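Local atomic coordinates of amidohydrolase (Pseudomonas aeruginosa, PDB entry 2I5G), a protein that probably hydrolyses dipeptides as a metal-dependent peptidase of the membrane dipeptidase (M19) family, built on a TIM-barrel scaffold. Residues S179-S184 with R191-E196; E230-V235 with I244-D249; N52-S57 with L111-V116. The protein carries 2 engineered substitutions. All coordinates share one frame; numbering follows the deposited sequence.

In the fold
Along the chain the order is interaction 3, then interaction 1, then interaction 2, with no overlap between them. Interactions 1 and 2 are neighbours, with centres 10 Å apart. They belong to successive beta-alpha-beta units of the parallel strands 177-181, 207-210 and 244-246, and they touch where Pro183 packs on Tyr234 and where Asp195 probably hydrogen-bonds the Tyr234 hydroxyl. Interaction 3 lies on the opposite side of the chain's centre, about 27 and 26 Å centre to centre from interactions 1 and 2. Interactions 1 and 2 thus back neighbouring strands of the barrel wall, while interaction 3 packs a helix on the start of strand 113-117 in the other parallel sheet.

Interaction 1. Residues S179-S184 with R191-E196; sequences SHCLPS and RNKSDE
Arg191 reaches across to His180 and grips its backbone carbonyl, the two side chains crossing at about a right angle. A bend at chi3 (75°) swings the guanidinium round, and Arg191 NH2 donates to His180 O at 2.8 Å. The oxygen lies close to the guanidinium plane, whereas the donor sits above the carbonyl plane rather than on a lone pair. NH1 adds a weak second bond there. NE2 of the imidazole lies over one face of the guanidinium, the two planes being 55° apart. The ring is held at both nitrogens, His180 ND1 by Ser179 OG at 2.7 Å and NE2 by His159.

Asn192 points its CB at the other segment, and Asn192 OD1 ends 3.1 Å from Leu182 CB. OD1 also takes a bond from a bridging water, which accepts from Leu182 N at 2.9 Å and donates weakly to Arg191 O. ND2 is turned away to Lys187 O. The end of Leu182 turns to Ala231 of helix 225-239.

All this happens where strand 177-181 of the TIM barrel runs out at its C-terminal end, which carries the active site in this fold, and passes into the loop before helix 195-203. Pro183 and Lys193 form a single beta bridge, with Lys193 N donating to Leu182 O and Ser184 N giving a nearly straight bond (176°) to Lys193 O at 2.8 Å. Chi1 brings Lys193 CG 3.9 Å from Cys181 SG, and the bend at chi2 turns the rest of the chain off, NZ bonding Ser158 O. Ser184 OG stands 3.1 Å from Ser194 CA. Ser194, the N-cap of helix 195-203, forms a capping box with Glu197, its hydroxyl capping a first-turn N and its own N bonding the carboxylate.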
# COMPACT_ATOMS: atom_id res chain seq x y z
N SER A 179 -13.36 10.99 13.62
CA SER A 179 -13.98 12.25 13.20
C SER A 179 -15.44 12.14 12.83
O SER A 179 -16.23 13.04 13.12
CB SER A 179 -13.20 12.86 12.03
OG SER A 179 -13.27 12.03 10.88
N HIS A 180 -15.82 11.03 12.20
CA HIS A 180 -17.21 10.84 11.80
C HIS A 180 -17.64 9.37 11.74
O HIS A 180 -17.27 8.64 10.83
CB HIS A 180 -17.46 11.51 10.44
CG HIS A 180 -16.62 10.98 9.31
ND1 HIS A 180 -15.25 11.13 9.27
CD2 HIS A 180 -16.96 10.31 8.18
CE1 HIS A 180 -14.78 10.58 8.16
NE2 HIS A 180 -15.80 10.08 7.48
N CYS A 181 -18.44 8.95 12.72
CA CYS A 181 -18.92 7.58 12.75
C CYS A 181 -20.21 7.44 13.56
O CYS A 181 -20.67 8.39 14.17
CB CYS A 181 -17.86 6.67 13.36
SG CYS A 181 -17.60 7.03 15.10
N LEU A 182 -20.78 6.25 13.54
CA LEU A 182 -22.01 5.98 14.25
C LEU A 182 -21.92 4.66 14.99
O LEU A 182 -21.15 3.78 14.60
CB LEU A 182 -23.18 5.96 13.28
CG LEU A 182 -23.63 7.35 12.81
CD1 LEU A 182 -24.70 7.23 11.73
CD2 LEU A 182 -24.15 8.11 14.02
N PRO A 183 -22.70 4.50 16.07
CA PRO A 183 -22.71 3.29 16.88
C PRO A 183 -23.34 2.08 16.19
O PRO A 183 -24.45 2.17 15.66
CB PRO A 183 -23.50 3.72 18.10
CG PRO A 183 -24.54 4.60 17.50
CD PRO A 183 -23.73 5.45 16.55
N SER A 184 -22.63 0.96 16.19
CA SER A 184 -23.15 -0.25 15.57
C SER A 184 -24.20 -0.87 16.50
O SER A 184 -24.85 -1.85 16.16
CB SER A 184 -22.02 -1.24 15.30
OG SER A 184 -21.28 -1.49 16.48
N ARG A 191 -19.07 0.30 8.80
CA ARG A 191 -18.39 1.51 9.23
C ARG A 191 -18.77 2.02 10.62
O ARG A 191 -18.15 2.95 11.13
CB ARG A 191 -18.56 2.63 8.20
CG ARG A 191 -17.25 3.33 7.94
CD ARG A 191 -17.28 4.35 6.82
NE ARG A 191 -17.95 5.59 7.20
CZ ARG A 191 -17.75 6.24 8.34
NH1 ARG A 191 -16.90 5.77 9.24
NH2 ARG A 191 -18.39 7.38 8.57
N ASN A 192 -19.77 1.40 11.23
CA ASN A 192 -20.17 1.80 12.57
C ASN A 192 -19.25 1.16 13.60
O ASN A 192 -18.61 0.14 13.33
CB ASN A 192 -21.62 1.38 12.85
CG ASN A 192 -22.61 2.27 12.16
OD1 ASN A 192 -22.29 3.38 11.77
ND2 ASN A 192 -23.84 1.79 12.02
N LYS A 193 -19.18 1.75 14.79
CA LYS A 193 -18.31 1.23 15.84
C LYS A 193 -19.08 0.58 17.00
O LYS A 193 -20.14 1.04 17.40
CB LYS A 193 -17.43 2.35 16.38
CG LYS A 193 -16.75 3.19 15.30
CD LYS A 193 -15.83 2.37 14.41
CE LYS A 193 -15.08 3.27 13.42
NZ LYS A 193 -14.34 2.49 12.39
N SER A 194 -18.52 -0.51 17.53
CA SER A 194 -19.12 -1.25 18.64
C SER A 194 -18.97 -0.48 19.94
O SER A 194 -18.14 0.42 20.04
CB SER A 194 -18.42 -2.60 18.80
OG SER A 194 -17.11 -2.41 19.29
N ASP A 195 -19.76 -0.84 20.94
CA ASP A 195 -19.70 -0.18 22.24
C ASP A 195 -18.30 -0.37 22.82
O ASP A 195 -17.69 0.57 23.35
CB ASP A 195 -20.74 -0.76 23.21
CG ASP A 195 -22.16 -0.59 22.71
OD1 ASP A 195 -22.50 0.51 22.21
OD2 ASP A 195 -22.95 -1.55 22.82
N GLU A 196 -17.79 -1.59 22.71
CA GLU A 196 -16.45 -1.89 23.21
C GLU A 196 -15.43 -0.97 22.56
O GLU A 196 -14.52 -0.48 23.22
CB GLU A 196 -16.10 -3.37 22.93
CG GLU A 196 -16.61 -3.90 21.59
CD GLU A 196 -18.04 -4.46 21.66
OE1 GLU A 196 -18.22 -5.60 22.13
OE2 GLU A 196 -18.98 -3.76 21.24
O HOH W 1 -20.16 5.00 11.01

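Interaction 2. Residues E230-V235 with I244-D249; sequences EAIEYV and IGIGTD
Ile232 and Val235, three residues apart on helix 225-239, meet Ile244 and Ile246 of the strand that follows, and the contact between side chains is wholly apolar. Ile244 points its side chain at the helix. Its CG1 stands anti to the backbone N (chi1 -171°) and the chain stays extended, which carries CD1 up between the two helix residues. There Ile244 CD1 lies 3.7 Å from Ile232 CG2 and 4.2 Å from Val235 CG1, and it also sits by the backbone carbonyl of Ile232. Ile246 works differently: its chain is folded at chi2 (-57°), and its CD1 meets Ile232 CD1 methyl to methyl at 3.3 Å. Ile232 thus uses both branches, CG2 for Ile244 and CD1 for Ile246, and it crosses each of them at about a right angle.

The axes of segments 230-235 and 244-246 approach to 9.4 Å, and their directions are 157° apart, nearly antiparallel, as expected when a barrel helix returns to start the next strand.

Polar bonding is directed to other partners. Within the helix, Tyr234 N bonds Glu230 O and Val235 N bonds Ala231 O, and Gly245 pairs with Val208 and Val210 of the neighbouring strand 207-210. The carbonyls of Ile244 and Ile246 are taken by Asn314 and Trp315 of helix 304-323.

The contact closes the beta-alpha-beta unit of strand 207-210, helix 225-239 and strand 244-246. Ile232, Val235 and Ile244 all also rest on Val210 of strand 207-210, while Ile246 reaches Asp14 of strand 13-17.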
# COMPACT_ATOMS: atom_id res chain seq x y z
N GLU A 230 -30.32 11.28 19.12
CA GLU A 230 -30.42 9.98 19.78
C GLU A 230 -29.08 9.26 19.72
O GLU A 230 -28.59 8.74 20.73
CB GLU A 230 -31.49 9.13 19.11
CG GLU A 230 -31.53 7.68 19.57
CD GLU A 230 -32.61 6.86 18.87
OE1 GLU A 230 -32.64 5.62 19.07
OE2 GLU A 230 -33.42 7.45 18.13
N ALA A 231 -28.48 9.23 18.53
CA ALA A 231 -27.20 8.57 18.36
C ALA A 231 -26.11 9.32 19.11
O ALA A 231 -25.21 8.71 19.67
CB ALA A 231 -26.86 8.46 16.87
N ILE A 232 -26.20 10.64 19.12
CA ILE A 232 -25.20 11.45 19.81
C ILE A 232 -25.27 11.24 21.32
O ILE A 232 -24.26 11.35 22.02
CB ILE A 232 -25.39 12.96 19.49
CG1 ILE A 232 -24.99 13.21 18.03
CG2 ILE A 232 -24.54 13.82 20.43
CD1 ILE A 232 -25.15 14.61 17.59
N GLU A 233 -26.46 10.92 21.82
CA GLU A 233 -26.63 10.68 23.24
C GLU A 233 -26.18 9.26 23.59
O GLU A 233 -25.64 9.02 24.67
CB GLU A 233 -28.09 10.93 23.63
CG GLU A 233 -28.54 12.35 23.29
CD GLU A 233 -30.05 12.56 23.39
OE1 GLU A 233 -30.82 11.71 22.89
OE2 GLU A 233 -30.46 13.60 23.95
N TYR A 234 -26.39 8.33 22.66
CA TYR A 234 -26.00 6.94 22.86
C TYR A 234 -24.48 6.91 23.02
O TYR A 234 -23.96 6.25 23.92
CB TYR A 234 -26.40 6.09 21.65
CG TYR A 234 -26.01 4.62 21.73
CD1 TYR A 234 -26.85 3.68 22.32
CD2 TYR A 234 -24.79 4.18 21.22
CE1 TYR A 234 -26.49 2.32 22.39
CE2 TYR A 234 -24.42 2.83 21.28
CZ TYR A 234 -25.28 1.91 21.87
OH TYR A 234 -24.91 0.57 21.91
N VAL A 235 -23.79 7.62 22.14
CA VAL A 235 -22.33 7.66 22.17
C VAL A 235 -21.81 8.37 23.40
O VAL A 235 -20.85 7.92 24.02
CB VAL A 235 -21.75 8.38 20.90
CG1 VAL A 235 -20.24 8.59 21.05
CG2 VAL A 235 -22.03 7.55 19.66
N ILE A 244 -16.70 13.77 23.05
CA ILE A 244 -17.69 13.68 21.99
C ILE A 244 -17.86 15.00 21.23
O ILE A 244 -17.77 16.07 21.81
CB ILE A 244 -19.06 13.24 22.56
CG1 ILE A 244 -20.03 12.95 21.43
CG2 ILE A 244 -19.63 14.34 23.46
CD1 ILE A 244 -21.40 12.53 21.91
N GLY A 245 -18.11 14.90 19.93
CA GLY A 245 -18.29 16.08 19.11
C GLY A 245 -19.07 15.79 17.85
O GLY A 245 -19.59 14.68 17.67
N ILE A 246 -19.16 16.78 16.96
CA ILE A 246 -19.89 16.62 15.71
C ILE A 246 -19.00 16.39 14.50
O ILE A 246 -17.93 16.98 14.38
CB ILE A 246 -20.78 17.86 15.45
CG1 ILE A 246 -21.89 17.91 16.48
CG2 ILE A 246 -21.36 17.82 14.04
CD1 ILE A 246 -22.76 16.66 16.51
N GLY A 247 -19.47 15.51 13.61
CA GLY A 247 -18.78 15.18 12.37
C GLY A 247 -19.86 14.82 11.35
O GLY A 247 -19.97 13.66 10.92
N THR A 248 -20.66 15.81 10.96
CA THR A 248 -21.78 15.61 10.03
C THR A 248 -21.51 14.76 8.80
O THR A 248 -22.30 13.88 8.46
CB THR A 248 -22.35 16.95 9.54
OG1 THR A 248 -21.45 17.52 8.57
CG2 THR A 248 -22.51 17.91 10.69
N ASP A 249 -20.41 15.04 8.12
CA ASP A 249 -20.07 14.30 6.92
C ASP A 249 -20.95 14.85 5.79
O ASP A 249 -21.47 14.10 4.97
CB ASP A 249 -20.34 12.80 7.15
CG ASP A 249 -19.71 11.92 6.08
OD1 ASP A 249 -18.73 12.37 5.44
OD2 ASP A 249 -20.18 10.78 5.90

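Interaction 3. Residues N52-S57 with L111-V116; sequences NNITAS and LGVGIV. Engineered in segment 52-57: Thr55 (natural residue Ala).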
# COMPACT_ATOMS: atom_id res chain seq x y z
N ASN A 52 -2.46 19.29 -5.51
CA ASN A 52 -3.29 20.05 -6.44
C ASN A 52 -4.60 20.50 -5.80
O ASN A 52 -5.06 21.63 -6.01
CB ASN A 52 -3.59 19.22 -7.68
CG ASN A 52 -2.40 19.14 -8.62
OD1 ASN A 52 -2.40 18.34 -9.56
ND2 ASN A 52 -1.39 19.96 -8.37
N ASN A 53 -5.20 19.61 -5.02
CA ASN A 53 -6.45 19.92 -4.35
C ASN A 53 -6.22 21.06 -3.36
O ASN A 53 -7.10 21.90 -3.15
CB ASN A 53 -7.00 18.70 -3.61
CG ASN A 53 -7.46 17.61 -4.56
OD1 ASN A 53 -7.86 17.89 -5.68
ND2 ASN A 53 -7.42 16.36 -4.09
N ILE A 54 -5.04 21.07 -2.76
CA ILE A 54 -4.70 22.10 -1.79
C ILE A 54 -4.51 23.44 -2.50
O ILE A 54 -4.94 24.49 -2.00
CB ILE A 54 -3.43 21.70 -0.99
CG1 ILE A 54 -3.74 20.47 -0.14
CG2 ILE A 54 -2.97 22.86 -0.12
CD1 ILE A 54 -2.60 20.02 0.75
N THR A 55 -3.88 23.40 -3.67
CA THR A 55 -3.67 24.61 -4.44
C THR A 55 -5.04 25.16 -4.82
O THR A 55 -5.30 26.36 -4.67
CB THR A 55 -2.85 24.32 -5.73
OG1 THR A 55 -1.46 24.17 -5.39
CG2 THR A 55 -3.02 25.45 -6.75
N ALA A 56 -5.90 24.28 -5.31
CA ALA A 56 -7.25 24.68 -5.71
C ALA A 56 -8.02 25.21 -4.51
O ALA A 56 -8.81 26.15 -4.64
CB ALA A 56 -7.98 23.49 -6.32
N SER A 57 -7.79 24.62 -3.34
CA SER A 57 -8.47 25.05 -2.12
C SER A 57 -8.00 26.44 -1.69
O SER A 57 -8.81 27.32 -1.42
CB SER A 57 -8.21 24.04 -0.99
OG SER A 57 -8.74 22.76 -1.32
N LEU A 111 1.69 22.78 4.76
CA LEU A 111 0.72 23.28 3.80
C LEU A 111 -0.67 23.47 4.41
O LEU A 111 -1.63 23.75 3.71
CB LEU A 111 0.65 22.34 2.59
CG LEU A 111 1.96 22.28 1.81
CD1 LEU A 111 1.89 21.18 0.76
CD2 LEU A 111 2.23 23.64 1.16
N GLY A 112 -0.77 23.31 5.72
CA GLY A 112 -2.04 23.50 6.38
C GLY A 112 -2.89 22.28 6.68
O GLY A 112 -4.05 22.41 7.04
N VAL A 113 -2.33 21.08 6.54
CA VAL A 113 -3.10 19.88 6.84
C VAL A 113 -2.97 19.56 8.32
O VAL A 113 -1.87 19.45 8.84
CB VAL A 113 -2.59 18.67 6.03
CG1 VAL A 113 -3.42 17.45 6.35
CG2 VAL A 113 -2.65 18.98 4.54
N GLY A 114 -4.11 19.42 9.00
CA GLY A 114 -4.07 19.15 10.43
C GLY A 114 -4.69 17.86 10.92
O GLY A 114 -4.55 17.50 12.08
N ILE A 115 -5.39 17.15 10.03
CA ILE A 115 -6.01 15.89 10.40
C ILE A 115 -5.86 14.90 9.25
O ILE A 115 -6.12 15.23 8.10
CB ILE A 115 -7.51 16.08 10.74
CG1 ILE A 115 -7.67 17.13 11.83
CG2 ILE A 115 -8.11 14.76 11.22
CD1 ILE A 115 -9.10 17.33 12.31
N VAL A 116 -5.44 13.68 9.56
CA VAL A 116 -5.27 12.69 8.53
C VAL A 116 -5.82 11.34 8.94
O VAL A 116 -5.47 10.82 9.99
CB VAL A 116 -3.79 12.52 8.16
CG1 VAL A 116 -3.62 11.43 7.11
CG2 VAL A 116 -3.24 13.84 7.63
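Segment 52-57 of helix 47-63 passes the start of strand 113-117 with the closest backbone approach at Ile54 and Leu111, whose CA atoms are 7.9 Å apart, just before the chain turns at Gly112, which has a positive phi (97°) and is the C-prime residue of the Schellman motif ending helix 103-110, with Val113 N bonded to Phe108 O.

Ile54 carries the helix side of the contact. Its CG1 stands beside the backbone N with chi2 fully extended (-177°), which carries Ile54 CD1 to within 3.9 Å of Val113 CG2, the two side chains crossing at about a right angle. Ile54 CD1 also lies 4.4 Å from Leu111 CB, at the more open margin of the contact, and the other branch, Ile54 CG2, is 4.2 Å from Leu111 O. Phe108 of helix 103-110 touches both Ile54 and Val113, and Tyr90 of strand 86-92 lies against Ile54, adding further cover.

The polar groups of the helix bond on their own side. Asn53 O accepts two donors from opposite faces of its plane, Ser57 N at 2.8 Å and Ser57 OG at 2.6 Å, while Asn53 ND2 bonds Val41 O and Glu45.

Here, then, a helix packs across the entrance to a barrel strand whose own backbone pairs with strands 86-92 and 154-156. With methyl and methylene groups providing the side-chain contact and no polar group bridging the two segments, the hold between them comes from apolar burial, without the directional restraint of a hydrogen bond or ion pair.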